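Local coordinates for protein putative D-lactate dehydrogenase (Chlamydomonas reinhardtii, PDB 4ZGS) that probably reduces pyruvate to D-lactate with NADH in the chloroplast, as a member of the D-isomer specific 2-hydroxyacid dehydrogenase family, at residues A[52-55]-A[60-63]; A[66-71]-A[82-87]; A[93-98]-A[114-119]. All coordinates share one frame; numbering follows the deposited sequence.

All three interactions lie in the domain built round the five-stranded parallel sheet, away from the bound NAD. All are partly buried: each has a buried apolar side chain (M54; L68 and L84; I95) next to more exposed residues. None has a hydrogen bond between its two segments. Interaction 1 packs helix 44-57 on strand 60-63, pairing a methionine with the edge of a phenylalanine ring. Interaction 2 sets two leucines together at the end of strand 81-84, with an exposed proline beside them. Interaction 3 is the smallest and puts one isoleucine against backbone at a helix start. Interactions 1 and 2 touch through M54 and V83. Interactions 2 and 3 are closer still, with V94 packed on D69 and K70.

Interaction 1: residues A[52-55]-A[60-63]; sequences GPMQ and DTYF
M54 meets the F63 ring at its edge. Its CB lies 4.0 Å from F63 CZ, close to the plane of the ring. M54 CG follows at 4.2 Å from the same CZ. The M54-F63 touch is apolar. F63 CG stands anti to its own carbonyl carbon (chi1 -70°), and this sends the ring toward the helix with CZ leading. Q55 CG comes to the ring edge as well, 4.4 Å from F63 CE2. T61, two residues earlier on the same face of the strand, meets the helix beside it. Its OG1 is 3.7 Å from Q55 CG, a methylene, and this contact is van der Waals only. The methyl T61 CG2 points to the helix backbone and sits 4.2 Å from M54 O. The M54 chain bends at chi2 and chi3, which brings CE back to 4.3 Å from T61 CG2.

These residues belong to a beta-alpha-beta unit made of strand 36-39, helix 44-57 and strand 60-63. The helix crosses over the sheet and the chain returns parallel to the first strand. T61 and F63 both face the helix, while Y62 between them does not.

Further out, M54 and F63 both pack on C39 of strand 36-39. P53 packs on helix 341-359 through C348 and I352. On strand 60-63, Y62 touches Y62 of a neighbouring subunit.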
loop_
_atom_site.group_PDB
_atom_site.type_symbol
_atom_site.label_atom_id
_atom_site.label_comp_id
_atom_site.label_asym_id
_atom_site.label_seq_id
_atom_site.Cartn_x
_atom_site.Cartn_y
_atom_site.Cartn_z
ATOM N N GLY A 52 -3.798 26.350 -19.745
ATOM C CA GLY A 52 -3.406 26.491 -21.138
ATOM C C GLY A 52 -4.471 27.172 -21.976
ATOM O O GLY A 52 -4.203 28.166 -22.663
ATOM N N PRO A 53 -5.697 26.644 -21.939
ATOM C CA PRO A 53 -6.791 27.315 -22.664
ATOM C C PRO A 53 -7.040 28.760 -22.231
ATOM O O PRO A 53 -7.375 29.604 -23.073
ATOM C CB PRO A 53 -8.013 26.459 -22.329
ATOM C CG PRO A 53 -7.432 25.083 -21.985
ATOM C CD PRO A 53 -6.100 25.358 -21.344
ATOM N N MET A 54 -6.850 29.049 -20.947
ATOM C CA MET A 54 -7.169 30.368 -20.419
ATOM C C MET A 54 -6.203 31.419 -20.911
ATOM O O MET A 54 -6.603 32.561 -21.162
ATOM C CB MET A 54 -7.173 30.385 -18.887
ATOM C CG MET A 54 -8.244 29.532 -18.260
ATOM S SD MET A 54 -9.675 30.408 -17.629
ATOM C CE MET A 54 -9.014 31.206 -16.178
ATOM N N GLN A 55 -4.937 31.038 -21.052
ATOM C CA GLN A 55 -3.925 32.016 -21.407
ATOM C C GLN A 55 -3.945 32.261 -22.914
ATOM O O GLN A 55 -3.362 33.233 -23.389
ATOM C CB GLN A 55 -2.541 31.550 -20.938
ATOM C CG GLN A 55 -2.557 31.003 -19.497
ATOM C CD GLN A 55 -1.187 30.546 -18.959
ATOM O OE1 GLN A 55 -0.993 29.378 -18.661
ATOM N NE2 GLN A 55 -0.265 31.484 -18.781
ATOM N N ASP A 60 -4.175 38.325 -19.085
ATOM C CA ASP A 60 -3.700 38.269 -17.702
ATOM C C ASP A 60 -4.582 37.307 -16.955
ATOM O O ASP A 60 -5.785 37.540 -16.812
ATOM C CB ASP A 60 -3.746 39.627 -16.996
ATOM C CG ASP A 60 -2.784 40.640 -17.591
ATOM O OD1 ASP A 60 -1.722 40.214 -18.099
ATOM O OD2 ASP A 60 -3.087 41.861 -17.549
ATOM N N THR A 61 -3.997 36.201 -16.519
ATOM C CA THR A 61 -4.722 35.215 -15.745
ATOM C C THR A 61 -3.854 34.767 -14.571
ATOM O O THR A 61 -2.723 34.321 -14.758
ATOM C CB THR A 61 -5.171 34.020 -16.622
ATOM O OG1 THR A 61 -4.127 33.687 -17.542
ATOM C CG2 THR A 61 -6.407 34.400 -17.437
ATOM N N TYR A 62 -4.384 34.952 -13.364
ATOM C CA TYR A 62 -3.690 34.656 -12.111
ATOM C C TYR A 62 -4.114 33.291 -11.532
ATOM O O TYR A 62 -5.296 33.061 -11.223
ATOM C CB TYR A 62 -3.978 35.760 -11.102
ATOM C CG TYR A 62 -3.140 35.710 -9.836
ATOM C CD1 TYR A 62 -2.160 34.742 -9.647
ATOM C CD2 TYR A 62 -3.370 36.620 -8.804
ATOM C CE1 TYR A 62 -1.421 34.707 -8.479
ATOM C CE2 TYR A 62 -2.658 36.590 -7.655
ATOM C CZ TYR A 62 -1.678 35.639 -7.484
ATOM O OH TYR A 62 -0.967 35.639 -6.299
ATOM N N PHE A 63 -3.168 32.368 -11.411
ATOM C CA PHE A 63 -3.500 31.057 -10.832
ATOM C C PHE A 63 -2.972 30.906 -9.398
ATOM O O PHE A 63 -1.762 30.849 -9.179
ATOM C CB PHE A 63 -2.965 29.940 -11.735
ATOM C CG PHE A 63 -3.701 29.809 -13.052
ATOM C CD1 PHE A 63 -4.896 29.096 -13.125
ATOM C CD2 PHE A 63 -3.236 30.457 -14.201
ATOM C CE1 PHE A 63 -5.593 28.983 -14.348
ATOM C CE2 PHE A 63 -3.936 30.372 -15.419
ATOM C CZ PHE A 63 -5.114 29.638 -15.492
#

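Interaction 2: residues A[66-71]-A[82-87]; sequences PPLDKD and AVLFVN
This contact closes the carboxyl end of strand 81-84 in the five-stranded parallel sheet. The loop after strand 60-63 passes over that end, and L68 of the loop packs against L84 of the strand. The two leucines carry the apolar part. L68 CD2 is the atom that does the touching. It lies 3.8 Å from L84 CD2 and equally 3.8 Å from L84 CG. L84 CD1 is a little further, 4.1 Å from L68 CD2. One methyl therefore sits against the whole branched end of the other leucine. The second methyl of L68 is turned elsewhere: L68 CD1 stays 5.9 Å from L84 CD1, its nearest atom on that leucine. L68 CG stands opposite its own backbone N (chi1 167°), which extends the side chain from the loop to the strand. The backbones can thus stay well apart, with L68 CA 7.8 Å from L84 CA. The L84 side chain starts along the contact, and its branched end then bends nearer the loop. Both leucines are buried.

A second, looser touch lies nearer the surface. P67 CB is 4.5 Å from N87 O, where the chain has left the strand. It is a marginal touch.

No hydrogen bond joins the two segments directly. D88, the residue after N87, does this instead: its OD1 bonds L68 N and its OD2 bonds F85 N, so one carboxylate ties the loop to the strand end.

The leucine pair lies between the sheet and a helix: L68 packs on L98 of helix 92-101, and L84 on I106 and L108 of strand 105-108. On the other flank of strand 81-84, A82 and V83 touch I38 and C39 of strand 36-39.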
loop_
_atom_site.group_PDB
_atom_site.type_symbol
_atom_site.label_atom_id
_atom_site.label_comp_id
_atom_site.label_asym_id
_atom_site.label_seq_id
_atom_site.Cartn_x
_atom_site.Cartn_y
_atom_site.Cartn_z
ATOM N N PRO A 66 -3.597 27.819 -3.250
ATOM C CA PRO A 66 -4.535 27.564 -2.151
ATOM C C PRO A 66 -5.989 27.880 -2.522
ATOM O O PRO A 66 -6.239 28.604 -3.472
ATOM C CB PRO A 66 -4.039 28.499 -1.031
ATOM C CG PRO A 66 -3.228 29.549 -1.714
ATOM C CD PRO A 66 -2.585 28.827 -2.886
ATOM N N PRO A 67 -6.944 27.290 -1.791
ATOM C CA PRO A 67 -8.365 27.560 -2.029
ATOM C C PRO A 67 -8.690 28.977 -1.632
ATOM O O PRO A 67 -7.819 29.722 -1.178
ATOM C CB PRO A 67 -9.082 26.574 -1.108
ATOM C CG PRO A 67 -8.078 26.300 -0.000
ATOM C CD PRO A 67 -6.731 26.350 -0.669
ATOM N N LEU A 68 -9.955 29.334 -1.763
ATOM C CA LEU A 68 -10.367 30.683 -1.460
ATOM C C LEU A 68 -10.857 30.840 -0.019
ATOM O O LEU A 68 -11.699 30.084 0.450
ATOM C CB LEU A 68 -11.434 31.135 -2.456
ATOM C CG LEU A 68 -12.233 32.405 -2.177
ATOM C CD1 LEU A 68 -11.322 33.625 -2.218
ATOM C CD2 LEU A 68 -13.301 32.488 -3.251
ATOM N N ASP A 69 -10.314 31.858 0.650
ATOM C CA ASP A 69 -10.697 32.267 2.004
ATOM C C ASP A 69 -10.980 33.737 2.051
ATOM O O ASP A 69 -11.074 34.425 1.038
ATOM C CB ASP A 69 -9.588 32.030 3.042
ATOM C CG ASP A 69 -9.182 30.621 3.126
ATOM O OD1 ASP A 69 -10.062 29.763 2.931
ATOM O OD2 ASP A 69 -7.986 30.368 3.374
ATOM N N LYS A 70 -11.061 34.200 3.282
ATOM C CA LYS A 70 -11.287 35.583 3.599
ATOM C C LYS A 70 -9.937 36.237 3.342
ATOM O O LYS A 70 -9.834 37.301 2.719
ATOM C CB LYS A 70 -11.736 35.733 5.064
ATOM C CG LYS A 70 -13.082 35.066 5.390
ATOM C CD LYS A 70 -13.505 35.230 6.864
ATOM C CE LYS A 70 -12.533 34.544 7.837
ATOM N NZ LYS A 70 -12.571 33.044 7.781
ATOM N N ASP A 71 -8.903 35.563 3.837
ATOM C CA ASP A 71 -7.501 35.857 3.540
ATOM C C ASP A 71 -6.975 35.695 2.104
ATOM O O ASP A 71 -6.096 36.451 1.691
ATOM C CB ASP A 71 -6.645 35.003 4.470
ATOM C CG ASP A 71 -6.791 35.416 5.924
ATOM O OD1 ASP A 71 -7.229 36.558 6.178
ATOM O OD2 ASP A 71 -6.481 34.595 6.808
ATOM N N ALA A 82 -13.436 35.726 -10.763
ATOM C CA ALA A 82 -12.799 34.718 -9.926
ATOM C C ALA A 82 -13.281 33.331 -10.356
ATOM O O ALA A 82 -14.482 33.078 -10.399
ATOM C CB ALA A 82 -13.105 34.976 -8.438
ATOM N N VAL A 83 -12.360 32.447 -10.724
ATOM C CA VAL A 83 -12.765 31.085 -11.021
ATOM C C VAL A 83 -12.562 30.171 -9.816
ATOM O O VAL A 83 -11.450 30.005 -9.298
ATOM C CB VAL A 83 -12.028 30.510 -12.225
ATOM C CG1 VAL A 83 -12.591 29.127 -12.536
ATOM C CG2 VAL A 83 -12.201 31.414 -13.438
ATOM N N LEU A 84 -13.659 29.533 -9.429
ATOM C CA LEU A 84 -13.781 28.791 -8.186
ATOM C C LEU A 84 -14.274 27.377 -8.464
ATOM O O LEU A 84 -14.813 27.083 -9.528
ATOM C CB LEU A 84 -14.778 29.485 -7.248
ATOM C CG LEU A 84 -14.438 30.731 -6.436
ATOM C CD1 LEU A 84 -13.605 31.682 -7.253
ATOM C CD2 LEU A 84 -15.726 31.401 -5.982
ATOM N N PHE A 85 -14.112 26.515 -7.472
ATOM C CA PHE A 85 -14.486 25.123 -7.560
ATOM C C PHE A 85 -15.301 24.825 -6.315
ATOM O O PHE A 85 -15.509 25.716 -5.479
ATOM C CB PHE A 85 -13.250 24.231 -7.698
ATOM C CG PHE A 85 -13.553 22.795 -8.022
ATOM C CD1 PHE A 85 -14.418 22.458 -9.063
ATOM C CD2 PHE A 85 -12.941 21.771 -7.296
ATOM C CE1 PHE A 85 -14.697 21.128 -9.362
ATOM C CE2 PHE A 85 -13.201 20.444 -7.589
ATOM C CZ PHE A 85 -14.085 20.118 -8.632
ATOM N N VAL A 86 -15.794 23.592 -6.211
ATOM C CA VAL A 86 -16.716 23.213 -5.152
ATOM C C VAL A 86 -16.086 23.392 -3.768
ATOM O O VAL A 86 -16.780 23.742 -2.816
ATOM C CB VAL A 86 -17.191 21.747 -5.337
ATOM C CG1 VAL A 86 -16.025 20.792 -5.183
ATOM C CG2 VAL A 86 -18.318 21.399 -4.374
ATOM N N ASN A 87 -14.784 23.136 -3.657
ATOM C CA ASN A 87 -14.059 23.241 -2.381
ATOM C C ASN A 87 -13.696 24.663 -1.906
ATOM O O ASN A 87 -13.162 24.817 -0.818
ATOM C CB ASN A 87 -12.773 22.398 -2.422
ATOM C CG ASN A 87 -11.784 22.866 -3.488
ATOM O OD1 ASN A 87 -12.129 23.615 -4.412
ATOM N ND2 ASN A 87 -10.533 22.423 -3.353
#

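Interaction 3: residues A[93-98]-A[114-119]; sequences SVIKEL and DRVDLH
I95 of helix 92-101 packs on the turn that leads into helix 118-124. D117 is the N-cap of that second helix, so the contact sits at a capped helix start. From CB, the I95 side chain runs out through CG1, which stands anti to the carbonyl carbon. CG1 first comes within 4.2 Å of D117 O. CD1 at the tip does most of the touching. It lies 3.8 Å from D117 O and 3.9 Å from D117 N, against the backbone of the cap residue. The same methyl meets D117 CB at 4.0 Å. CD1 also reaches V116 CG2, 4.2 Å away, the one apolar side-chain pair across the contact.

I95 also packs on A120 and C121 of helix 118-124, and on A90 of the loop before its own helix. V116 touches C121 too. The helix start is therefore met both at its cap and along its first turn. With CG opposite the backbone N (chi1 -178°), the D117 carboxylate is placed where OD1 can accept from H119 N. This bond, 2.8 Å from H119 N to D117 OD1, is clearly bent, with an N-H...O angle of 132°. The N-H arrives on the anti side of OD1, 31° out of the carboxylate plane.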
loop_
_atom_site.group_PDB
_atom_site.type_symbol
_atom_site.label_atom_id
_atom_site.label_comp_id
_atom_site.label_asym_id
_atom_site.label_seq_id
_atom_site.Cartn_x
_atom_site.Cartn_y
_atom_site.Cartn_z
ATOM N N SER A 93 -19.093 36.203 4.040
ATOM C CA SER A 93 -17.957 37.082 4.351
ATOM C C SER A 93 -16.913 37.226 3.223
ATOM O O SER A 93 -16.385 38.323 3.024
ATOM C CB SER A 93 -17.256 36.617 5.637
ATOM O OG SER A 93 -16.643 35.353 5.478
ATOM N N VAL A 94 -16.613 36.158 2.480
ATOM C CA VAL A 94 -15.586 36.283 1.438
ATOM C C VAL A 94 -16.137 36.977 0.187
ATOM O O VAL A 94 -15.372 37.588 -0.567
ATOM C CB VAL A 94 -14.971 34.916 1.010
ATOM C CG1 VAL A 94 -14.352 34.193 2.196
ATOM C CG2 VAL A 94 -15.998 34.036 0.360
ATOM N N ILE A 95 -17.456 36.922 -0.014
ATOM C CA ILE A 95 -18.073 37.631 -1.134
ATOM C C ILE A 95 -17.888 39.119 -0.871
ATOM O O ILE A 95 -17.821 39.928 -1.795
ATOM C CB ILE A 95 -19.563 37.283 -1.337
ATOM C CG1 ILE A 95 -19.709 35.930 -2.046
ATOM C CG2 ILE A 95 -20.219 38.304 -2.254
ATOM C CD1 ILE A 95 -20.032 34.753 -1.148
ATOM N N LYS A 96 -17.774 39.478 0.402
ATOM C CA LYS A 96 -17.670 40.879 0.745
ATOM C C LYS A 96 -16.305 41.361 0.297
ATOM O O LYS A 96 -16.177 42.444 -0.263
ATOM C CB LYS A 96 -17.851 41.099 2.254
ATOM C CG LYS A 96 -17.965 42.565 2.659
ATOM C CD LYS A 96 -18.271 42.737 4.154
ATOM C CE LYS A 96 -18.434 44.210 4.519
ATOM N NZ LYS A 96 -18.769 44.428 5.956
ATOM N N GLU A 97 -15.291 40.524 0.471
ATOM C CA GLU A 97 -13.951 40.965 0.129
ATOM C C GLU A 97 -13.648 40.867 -1.354
ATOM O O GLU A 97 -12.929 41.708 -1.894
ATOM C CB GLU A 97 -12.924 40.136 0.916
ATOM C CG GLU A 97 -13.014 40.378 2.404
ATOM C CD GLU A 97 -12.940 41.839 2.713
ATOM O OE1 GLU A 97 -12.055 42.499 2.138
ATOM O OE2 GLU A 97 -13.784 42.339 3.489
ATOM N N LEU A 98 -14.314 39.941 -2.033
ATOM C CA LEU A 98 -14.185 39.846 -3.480
ATOM C C LEU A 98 -14.852 41.014 -4.164
ATOM O O LEU A 98 -14.349 41.505 -5.170
ATOM C CB LEU A 98 -14.774 38.538 -4.020
ATOM C CG LEU A 98 -13.988 37.269 -3.714
ATOM C CD1 LEU A 98 -14.658 36.021 -4.311
ATOM C CD2 LEU A 98 -12.573 37.440 -4.236
ATOM N N ASP A 114 -23.441 25.113 -4.263
ATOM C CA ASP A 114 -23.925 24.894 -2.906
ATOM C C ASP A 114 -23.180 25.757 -1.867
ATOM O O ASP A 114 -23.780 26.269 -0.924
ATOM C CB ASP A 114 -23.802 23.401 -2.573
ATOM C CG ASP A 114 -24.876 22.915 -1.614
ATOM O OD1 ASP A 114 -25.784 23.700 -1.268
ATOM O OD2 ASP A 114 -24.832 21.726 -1.237
ATOM N N ARG A 115 -21.871 25.892 -2.025
ATOM C CA ARG A 115 -21.063 26.643 -1.069
ATOM C C ARG A 115 -21.002 28.164 -1.285
ATOM O O ARG A 115 -20.573 28.884 -0.395
ATOM C CB ARG A 115 -19.659 26.058 -1.038
ATOM C CG ARG A 115 -18.721 26.679 -0.022
ATOM C CD ARG A 115 -17.463 25.805 0.049
ATOM N NE ARG A 115 -16.296 26.460 0.633
ATOM C CZ ARG A 115 -15.199 25.803 0.996
ATOM N NH1 ARG A 115 -15.146 24.486 0.879
ATOM N NH2 ARG A 115 -14.159 26.452 1.475
ATOM N N VAL A 116 -21.440 28.665 -2.435
ATOM C CA VAL A 116 -21.446 30.116 -2.617
ATOM C C VAL A 116 -22.738 30.700 -2.089
ATOM O O VAL A 116 -23.804 30.119 -2.265
ATOM C CB VAL A 116 -21.281 30.531 -4.102
ATOM C CG1 VAL A 116 -22.511 30.176 -4.890
ATOM C CG2 VAL A 116 -21.026 32.026 -4.208
ATOM N N ASP A 117 -22.632 31.880 -1.482
ATOM C CA ASP A 117 -23.792 32.569 -0.944
ATOM C C ASP A 117 -24.292 33.557 -1.986
ATOM O O ASP A 117 -23.655 34.579 -2.246
ATOM C CB ASP A 117 -23.422 33.273 0.376
ATOM C CG ASP A 117 -24.603 33.984 1.031
ATOM O OD1 ASP A 117 -25.692 34.055 0.424
ATOM O OD2 ASP A 117 -24.438 34.474 2.170
ATOM N N LEU A 118 -25.480 33.271 -2.515
ATOM C CA LEU A 118 -26.050 34.042 -3.617
ATOM C C LEU A 118 -26.795 35.226 -3.071
ATOM O O LEU A 118 -27.094 36.168 -3.799
ATOM C CB LEU A 118 -26.995 33.178 -4.459
ATOM C CG LEU A 118 -26.473 31.881 -5.077
ATOM C CD1 LEU A 118 -27.615 31.109 -5.711
ATOM C CD2 LEU A 118 -25.413 32.187 -6.117
ATOM N N HIS A 119 -27.092 35.174 -1.776
ATOM C CA HIS A 119 -27.751 36.288 -1.111
ATOM C C HIS A 119 -26.695 37.338 -0.816
ATOM O O HIS A 119 -26.994 38.529 -0.754
ATOM C CB HIS A 119 -28.480 35.852 0.172
ATOM C CG HIS A 119 -29.689 34.995 -0.065
ATOM N ND1 HIS A 119 -30.297 34.879 -1.299
ATOM C CD2 HIS A 119 -30.432 34.245 0.787
ATOM C CE1 HIS A 119 -31.344 34.079 -1.202
ATOM N NE2 HIS A 119 -31.449 33.683 0.055
#